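Local coordinates for protein probable benzoylformate decarboxylase (Rhodococcus jostii, PDB 7ORX) that belongs to the thiamine diphosphate-dependent enzyme family and binds thiamine diphosphate and a sodium ion, at residues C[5-10]-C[166-171]; C[10-15]-C[37-42]. All coordinates share one frame; numbering follows the deposited sequence.

The chain enters its N-terminal alpha/beta domain through helix 7-17, and both contacts are built on that helix. Contact 2 closes the shorter loop: leaving the helix, the chain runs through strand 22-25 and helix 32-35, then comes back at 37-42 to lie against the middle of helix 7-17 before entering strand 43-46. Contact 1 closes a much longer loop that encloses the first, since 166-171 follows strand 157-162, the last strand of the parallel sheet along the chain, and returns to the start of the same helix. Val10 lies in both residue ranges, though only contact 1 uses its side chain; the two centres are about 12 Å apart, and Trp166 of contact 1 packs against Thr11 of contact 2.

Contact 1: C[5-10]-C[166-171]; sequences ATVSEV and WAAEAP
Val7 holds CG1 anti to its backbone N (chi1 161°), and Trp166 sets its indole beside its own backbone N (chi1 -66°); the two side chains cross at about a right angle, with Val7 CG1 3.9 Å from Trp166 CE3. This is the capped N terminus of helix 7-17, the first helix of an alpha/beta domain with a parallel sheet, met by the loop that follows strand 157-162. Thr6 and Glu9 form the capping box: Thr6 N gives a 2.9 Å bond to Glu9 OE1 on the anti side, tilted out of the carboxylate plane, and Glu9 N gives a weak one to Thr6 OG1.

The loop takes up backbone N-H groups of this first turn. Val7 N reaches Ala168 O at 3.0 Å, nearly straight down the carbonyl, while Ser8 N bonds Trp166 O, also at 3.0 Å, in the carbonyl plane on a lone pair. In the reverse sense Ala170 N donates to Ala5 O over 2.9 Å, close to straight at 166°, and a single beta bridge pairs Thr6 with Glu169. Helix 138-149 covers the apolar side, where Val138 touches both Val7 and Trp166, and the Trp166 ring also meets that of Phe34. Farther along the helix, Val10 turns its CG2 branch onto the methyl of Ala170, CG2 to CB 3.6 Å.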
ATOM      1  N   ALA C   5      16.832   0.578 -32.166  1.00105.55           N
ATOM      2  CA  ALA C   5      17.542   1.121 -30.979  1.00 99.44           C
ATOM      3  C   ALA C   5      17.130   0.264 -29.779  1.00 94.77           C
ATOM      4  O   ALA C   5      15.973  -0.185 -29.813  1.00 96.28           O
ATOM      5  CB  ALA C   5      17.151   2.573 -30.785  1.00 97.59           C
ATOM      6  N   THR C   6      17.967   0.084 -28.746  1.00 88.57           N
ATOM      7  CA  THR C   6      17.592  -0.656 -27.506  1.00 84.12           C
ATOM      8  C   THR C   6      17.021   0.312 -26.459  1.00 80.81           C
ATOM      9  O   THR C   6      17.135   1.564 -26.615  1.00 80.26           O
ATOM     10  CB  THR C   6      18.739  -1.474 -26.902  1.00 82.59           C
ATOM     11  OG1 THR C   6      19.765  -0.559 -26.534  1.00 81.19           O
ATOM     12  CG2 THR C   6      19.299  -2.528 -27.835  1.00 84.70           C
ATOM     13  N   VAL C   7      16.377  -0.250 -25.451  1.00 78.04           N
ATOM     14  CA  VAL C   7      15.732   0.532 -24.367  1.00 76.41           C
ATOM     15  C   VAL C   7      16.828   1.350 -23.658  1.00 75.73           C
ATOM     16  O   VAL C   7      16.585   2.513 -23.312  1.00 74.07           O
ATOM     17  CB  VAL C   7      14.965  -0.419 -23.436  1.00 74.59           C
ATOM     18  CG1 VAL C   7      14.671   0.209 -22.109  1.00 72.58           C
ATOM     19  CG2 VAL C   7      13.679  -0.898 -24.092  1.00 75.12           C
ATOM     20  N   SER C   8      18.005   0.761 -23.483  1.00 76.97           N
ATOM     21  CA  SER C   8      19.239   1.405 -22.963  1.00 77.19           C
ATOM     22  C   SER C   8      19.620   2.620 -23.852  1.00 77.85           C
ATOM     23  O   SER C   8      19.837   3.714 -23.313  1.00 76.73           O
ATOM     24  CB  SER C   8      20.342   0.358 -22.860  1.00 78.13           C
ATOM     25  OG  SER C   8      21.601   0.945 -22.538  1.00 80.72           O
ATOM     26  N   GLU C   9      19.670   2.473 -25.178  1.00 78.92           N
ATOM     27  CA  GLU C   9      20.154   3.565 -26.061  1.00 80.32           C
ATOM     28  C   GLU C   9      19.191   4.745 -25.973  1.00 77.64           C
ATOM     29  O   GLU C   9      19.647   5.901 -25.959  1.00 77.83           O
ATOM     30  CB  GLU C   9      20.310   3.078 -27.494  1.00 84.99           C
ATOM     31  CG  GLU C   9      21.391   2.021 -27.643  1.00 88.25           C
ATOM     32  CD  GLU C   9      21.536   1.401 -29.030  1.00 93.51           C
ATOM     33  OE1 GLU C   9      20.496   1.120 -29.708  1.00 95.15           O
ATOM     34  OE2 GLU C   9      22.685   1.143 -29.404  1.00 97.72           O
ATOM     35  N   VAL C  10      17.898   4.466 -25.889  1.00 75.33           N
ATOM     36  CA  VAL C  10      16.881   5.547 -25.903  1.00 74.58           C
ATOM     37  C   VAL C  10      16.857   6.231 -24.538  1.00 72.31           C
ATOM     38  O   VAL C  10      16.698   7.474 -24.487  1.00 71.41           O
ATOM     39  CB  VAL C  10      15.499   5.010 -26.293  1.00 74.28           C
ATOM     40  CG1 VAL C  10      14.456   6.109 -26.187  1.00 73.97           C
ATOM     41  CG2 VAL C  10      15.510   4.436 -27.686  1.00 76.20           C
ATOM     42  N   TRP C 166      16.826  -3.696 -20.534  1.00 79.56           N
ATOM     43  CA  TRP C 166      17.726  -2.687 -21.147  1.00 79.69           C
ATOM     44  C   TRP C 166      18.114  -3.114 -22.573  1.00 80.68           C
ATOM     45  O   TRP C 166      18.311  -2.269 -23.417  1.00 79.03           O
ATOM     46  CB  TRP C 166      18.938  -2.487 -20.251  1.00 79.33           C
ATOM     47  CG  TRP C 166      18.575  -1.880 -18.938  1.00 77.82           C
ATOM     48  CD1 TRP C 166      18.709  -2.436 -17.698  1.00 76.55           C
ATOM     49  CD2 TRP C 166      18.002  -0.584 -18.742  1.00 76.75           C
ATOM     50  NE1 TRP C 166      18.255  -1.570 -16.740  1.00 75.23           N
ATOM     51  CE2 TRP C 166      17.827  -0.421 -17.346  1.00 74.91           C
ATOM     52  CE3 TRP C 166      17.661   0.455 -19.605  1.00 76.41           C
ATOM     53  CZ2 TRP C 166      17.274   0.732 -16.800  1.00 73.17           C
ATOM     54  CZ3 TRP C 166      17.147   1.612 -19.062  1.00 76.50           C
ATOM     55  CH2 TRP C 166      16.953   1.744 -17.675  1.00 75.13           C
ATOM     56  N   ALA C 167      18.199  -4.417 -22.795  1.00 82.11           N
ATOM     57  CA  ALA C 167      18.662  -5.067 -24.033  1.00 84.00           C
ATOM     58  C   ALA C 167      17.484  -5.211 -24.999  1.00 86.99           C
ATOM     59  O   ALA C 167      17.731  -5.441 -26.201  1.00 90.69           O
ATOM     60  CB  ALA C 167      19.263  -6.413 -23.704  1.00 83.97           C
ATOM     61  N   ALA C 168      16.239  -5.071 -24.544  1.00 87.50           N
ATOM     62  CA  ALA C 168      15.053  -5.249 -25.420  1.00 89.78           C
ATOM     63  C   ALA C 168      14.999  -4.149 -26.485  1.00 89.32           C
ATOM     64  O   ALA C 168      15.545  -3.049 -26.242  1.00 84.50           O
ATOM     65  CB  ALA C 168      13.791  -5.266 -24.591  1.00 89.51           C
ATOM     66  N   GLU C 169      14.353  -4.440 -27.619  1.00 93.34           N
ATOM     67  CA  GLU C 169      14.170  -3.439 -28.697  1.00 96.07           C
ATOM     68  C   GLU C 169      13.268  -2.328 -28.151  1.00 92.19           C
ATOM     69  O   GLU C 169      12.271  -2.654 -27.504  1.00 89.60           O
ATOM     70  CB  GLU C 169      13.597  -4.088 -29.954  1.00102.18           C
ATOM     71  CG  GLU C 169      13.618  -3.190 -31.197  1.00108.88           C
ATOM     72  CD  GLU C 169      12.682  -3.625 -32.349  1.00114.19           C
ATOM     73  OE1 GLU C 169      11.706  -4.378 -32.062  1.00114.93           O
ATOM     74  OE2 GLU C 169      12.921  -3.232 -33.556  1.00113.66           O
ATOM     75  N   ALA C 170      13.635  -1.063 -28.364  1.00 90.27           N
ATOM     76  CA  ALA C 170      12.839   0.113 -27.948  1.00 89.03           C
ATOM     77  C   ALA C 170      11.684   0.308 -28.914  1.00 91.17           C
ATOM     78  O   ALA C 170      11.860   0.078 -30.101  1.00 90.73           O
ATOM     79  CB  ALA C 170      13.693   1.354 -27.918  1.00 88.60           C
ATOM     80  N   PRO C 171      10.538   0.868 -28.453  1.00 92.58           N
ATOM     81  CA  PRO C 171       9.392   1.135 -29.305  1.00 95.76           C
ATOM     82  C   PRO C 171       9.660   2.167 -30.390  1.00 98.37           C
ATOM     83  O   PRO C 171      10.367   3.145 -30.178  1.00 95.45           O
ATOM     84  CB  PRO C 171       8.332   1.753 -28.372  1.00 93.34           C
ATOM     85  CG  PRO C 171       8.762   1.362 -27.021  1.00 90.36           C
ATOM     86  CD  PRO C 171      10.278   1.386 -27.107  1.00 91.57           C
TER

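Contact 2: C[10-15]-C[37-42]; sequences VTYELL and GMPDDF
Tyr12 lays one ring face against Met38 CA and the Pro39 ring carbon CD, joining helix 7-17 of the N-terminal alpha/beta domain to the loop that leads into strand 43-46. The tight part lies on this ring. Met38 CA and Pro39 CD sit over the same face as two CH-pi contacts, each atom 3.7 Å from the Tyr12 centroid, with the proline nearer CD1 and the methionine nearer CZ. Phe42 comes in at the edge of Tyr12 to make a T-shaped stack, centroids 5.3 Å apart and planes at 83°, in which Tyr12 is the edge and Phe42 supplies the face. Tyr12 OH is hydrogen-bonded to Phe34 O, and the Phe34 ring stacks on Tyr12, so the phenol is fixed at both its ring and its hydroxyl. Met38 CB lies 3.3 Å from Tyr12 OH, and from there its extended chain (chi1 179°) runs to the subunit boundary and packs on Pro477 of a second subunit.

Toward solvent the contact thins out at Gly37, which brings just its backbone up to Tyr12 CE2. Buried but longer is the touch one turn beyond Tyr12, at the edge of the phenylalanine ring, near its plane: Leu15 CB to Phe42 CE2, 4.0 Å.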
ATOM      1  N   VAL C  10      17.898   4.466 -25.889  1.00 75.33           N
ATOM      2  CA  VAL C  10      16.881   5.547 -25.903  1.00 74.58           C
ATOM      3  C   VAL C  10      16.857   6.231 -24.538  1.00 72.31           C
ATOM      4  O   VAL C  10      16.698   7.474 -24.487  1.00 71.41           O
ATOM      5  CB  VAL C  10      15.499   5.010 -26.293  1.00 74.28           C
ATOM      6  CG1 VAL C  10      14.456   6.109 -26.187  1.00 73.97           C
ATOM      7  CG2 VAL C  10      15.510   4.436 -27.686  1.00 76.20           C
ATOM      8  N   THR C  11      16.943   5.434 -23.472  1.00 71.91           N
ATOM      9  CA  THR C  11      16.949   5.920 -22.066  1.00 70.43           C
ATOM     10  C   THR C  11      18.108   6.911 -21.889  1.00 70.72           C
ATOM     11  O   THR C  11      17.834   8.025 -21.449  1.00 68.85           O
ATOM     12  CB  THR C  11      17.014   4.760 -21.070  1.00 70.13           C
ATOM     13  OG1 THR C  11      15.866   3.931 -21.244  1.00 70.09           O
ATOM     14  CG2 THR C  11      17.067   5.233 -19.631  1.00 68.87           C
ATOM     15  N   TYR C  12      19.325   6.539 -22.307  1.00 73.66           N
ATOM     16  CA  TYR C  12      20.550   7.386 -22.233  1.00 76.96           C
ATOM     17  C   TYR C  12      20.391   8.627 -23.114  1.00 79.71           C
ATOM     18  O   TYR C  12      20.753   9.718 -22.651  1.00 80.54           O
ATOM     19  CB  TYR C  12      21.810   6.588 -22.553  1.00 78.68           C
ATOM     20  CG  TYR C  12      22.372   5.847 -21.362  1.00 78.99           C
ATOM     21  CD1 TYR C  12      22.810   6.540 -20.250  1.00 80.76           C
ATOM     22  CD2 TYR C  12      22.457   4.461 -21.333  1.00 80.01           C
ATOM     23  CE1 TYR C  12      23.318   5.878 -19.141  1.00 82.52           C
ATOM     24  CE2 TYR C  12      22.967   3.776 -20.251  1.00 81.44           C
ATOM     25  CZ  TYR C  12      23.409   4.492 -19.140  1.00 83.83           C
ATOM     26  OH  TYR C  12      23.945   3.870 -18.038  1.00 84.52           O
ATOM     27  N   GLU C  13      19.789   8.517 -24.294  1.00 82.92           N
ATOM     28  CA  GLU C  13      19.611   9.712 -25.159  1.00 86.39           C
ATOM     29  C   GLU C  13      18.674  10.693 -24.442  1.00 81.36           C
ATOM     30  O   GLU C  13      18.813  11.941 -24.613  1.00 81.88           O
ATOM     31  CB  GLU C  13      19.163   9.286 -26.567  1.00 93.88           C
ATOM     32  CG  GLU C  13      18.918  10.468 -27.511  1.00102.46           C
ATOM     33  CD  GLU C  13      19.855  10.771 -28.687  1.00111.39           C
ATOM     34  OE1 GLU C  13      19.324  10.984 -29.828  1.00108.71           O
ATOM     35  OE2 GLU C  13      21.099  10.891 -28.446  1.00118.49           O
ATOM     36  N   LEU C  14      17.766  10.142 -23.645  1.00 76.27           N
ATOM     37  CA  LEU C  14      16.720  10.912 -22.959  1.00 74.69           C
ATOM     38  C   LEU C  14      17.319  11.580 -21.729  1.00 74.29           C
ATOM     39  O   LEU C  14      17.093  12.790 -21.559  1.00 74.48           O
ATOM     40  CB  LEU C  14      15.594   9.943 -22.613  1.00 73.85           C
ATOM     41  CG  LEU C  14      14.530  10.506 -21.685  1.00 74.25           C
ATOM     42  CD1 LEU C  14      13.616  11.479 -22.406  1.00 76.56           C
ATOM     43  CD2 LEU C  14      13.720   9.391 -21.049  1.00 74.39           C
ATOM     44  N   LEU C  15      18.058  10.831 -20.893  1.00 73.54           N
ATOM     45  CA  LEU C  15      18.694  11.401 -19.686  1.00 71.89           C
ATOM     46  C   LEU C  15      19.588  12.564 -20.120  1.00 74.35           C
ATOM     47  O   LEU C  15      19.595  13.560 -19.421  1.00 73.53           O
ATOM     48  CB  LEU C  15      19.497  10.320 -18.967  1.00 70.49           C
ATOM     49  CG  LEU C  15      18.690   9.109 -18.521  1.00 68.95           C
ATOM     50  CD1 LEU C  15      19.588   7.981 -18.093  1.00 68.38           C
ATOM     51  CD2 LEU C  15      17.736   9.452 -17.410  1.00 67.92           C
ATOM     52  N   GLY C  37      26.007   0.395 -20.794  1.00 93.11           N
ATOM     53  CA  GLY C  37      25.641   1.206 -21.966  1.00 95.38           C
ATOM     54  C   GLY C  37      25.814   2.685 -21.702  1.00 94.88           C
ATOM     55  O   GLY C  37      25.455   3.493 -22.568  1.00 96.86           O
ATOM     56  N   MET C  38      26.345   3.047 -20.540  1.00 95.45           N
ATOM     57  CA  MET C  38      26.551   4.460 -20.135  1.00 95.03           C
ATOM     58  C   MET C  38      27.534   5.111 -21.113  1.00 93.08           C
ATOM     59  O   MET C  38      28.570   4.545 -21.419  1.00 94.89           O
ATOM     60  CB  MET C  38      27.123   4.480 -18.728  1.00 99.84           C
ATOM     61  CG  MET C  38      27.405   5.833 -18.175  1.00105.01           C
ATOM     62  SD  MET C  38      27.537   5.675 -16.346  1.00108.43           S
ATOM     63  CE  MET C  38      27.850   7.382 -15.924  1.00110.31           C
ATOM     64  N   PRO C  39      27.213   6.278 -21.703  1.00 90.10           N
ATOM     65  CA  PRO C  39      28.166   7.009 -22.547  1.00 92.82           C
ATOM     66  C   PRO C  39      29.367   7.652 -21.833  1.00 94.81           C
ATOM     67  O   PRO C  39      29.396   7.634 -20.631  1.00 96.90           O
ATOM     68  CB  PRO C  39      27.316   8.147 -23.144  1.00 91.16           C
ATOM     69  CG  PRO C  39      25.901   7.665 -22.977  1.00 88.94           C
ATOM     70  CD  PRO C  39      25.881   6.907 -21.669  1.00 87.28           C
ATOM     71  N   ASP C  40      30.262   8.276 -22.594  1.00 99.04           N
ATOM     72  CA  ASP C  40      31.499   8.927 -22.101  1.00101.88           C
ATOM     73  C   ASP C  40      31.217  10.314 -21.528  1.00101.14           C
ATOM     74  O   ASP C  40      31.959  10.684 -20.628  1.00102.93           O
ATOM     75  CB  ASP C  40      32.565   8.965 -23.199  1.00108.31           C
ATOM     76  CG  ASP C  40      33.167   7.588 -23.439  1.00113.65           C
ATOM     77  OD1 ASP C  40      32.902   6.695 -22.588  1.00112.48           O
ATOM     78  OD2 ASP C  40      33.901   7.414 -24.468  1.00119.74           O
ATOM     79  N   ASP C  41      30.202  11.044 -21.997  1.00100.38           N
ATOM     80  CA  ASP C  41      29.898  12.414 -21.481  1.00 99.61           C
ATOM     81  C   ASP C  41      29.199  12.332 -20.101  1.00 94.50           C
ATOM     82  O   ASP C  41      28.952  13.388 -19.482  1.00 94.92           O
ATOM     83  CB  ASP C  41      29.146  13.263 -22.522  1.00101.28           C
ATOM     84  CG  ASP C  41      27.841  12.673 -23.046  1.00103.82           C
ATOM     85  OD1 ASP C  41      27.858  11.486 -23.499  1.00104.05           O
ATOM     86  OD2 ASP C  41      26.799  13.399 -23.003  1.00104.17           O
ATOM     87  N   PHE C  42      28.867  11.131 -19.615  1.00 90.81           N
ATOM     88  CA  PHE C  42      28.189  10.901 -18.307  1.00 86.45           C
ATOM     89  C   PHE C  42      29.247  10.577 -17.242  1.00 84.44           C
ATOM     90  O   PHE C  42      30.229   9.862 -17.580  1.00 82.65           O
ATOM     91  CB  PHE C  42      27.235   9.707 -18.356  1.00 84.79           C
ATOM     92  CG  PHE C  42      25.884   9.945 -18.973  1.00 84.62           C
ATOM     93  CD1 PHE C  42      25.753  10.465 -20.243  1.00 85.66           C
ATOM     94  CD2 PHE C  42      24.733   9.606 -18.290  1.00 84.34           C
ATOM     95  CE1 PHE C  42      24.513  10.670 -20.809  1.00 85.22           C
ATOM     96  CE2 PHE C  42      23.490   9.833 -18.849  1.00 83.96           C
ATOM     97  CZ  PHE C  42      23.384  10.361 -20.108  1.00 84.25           C
TER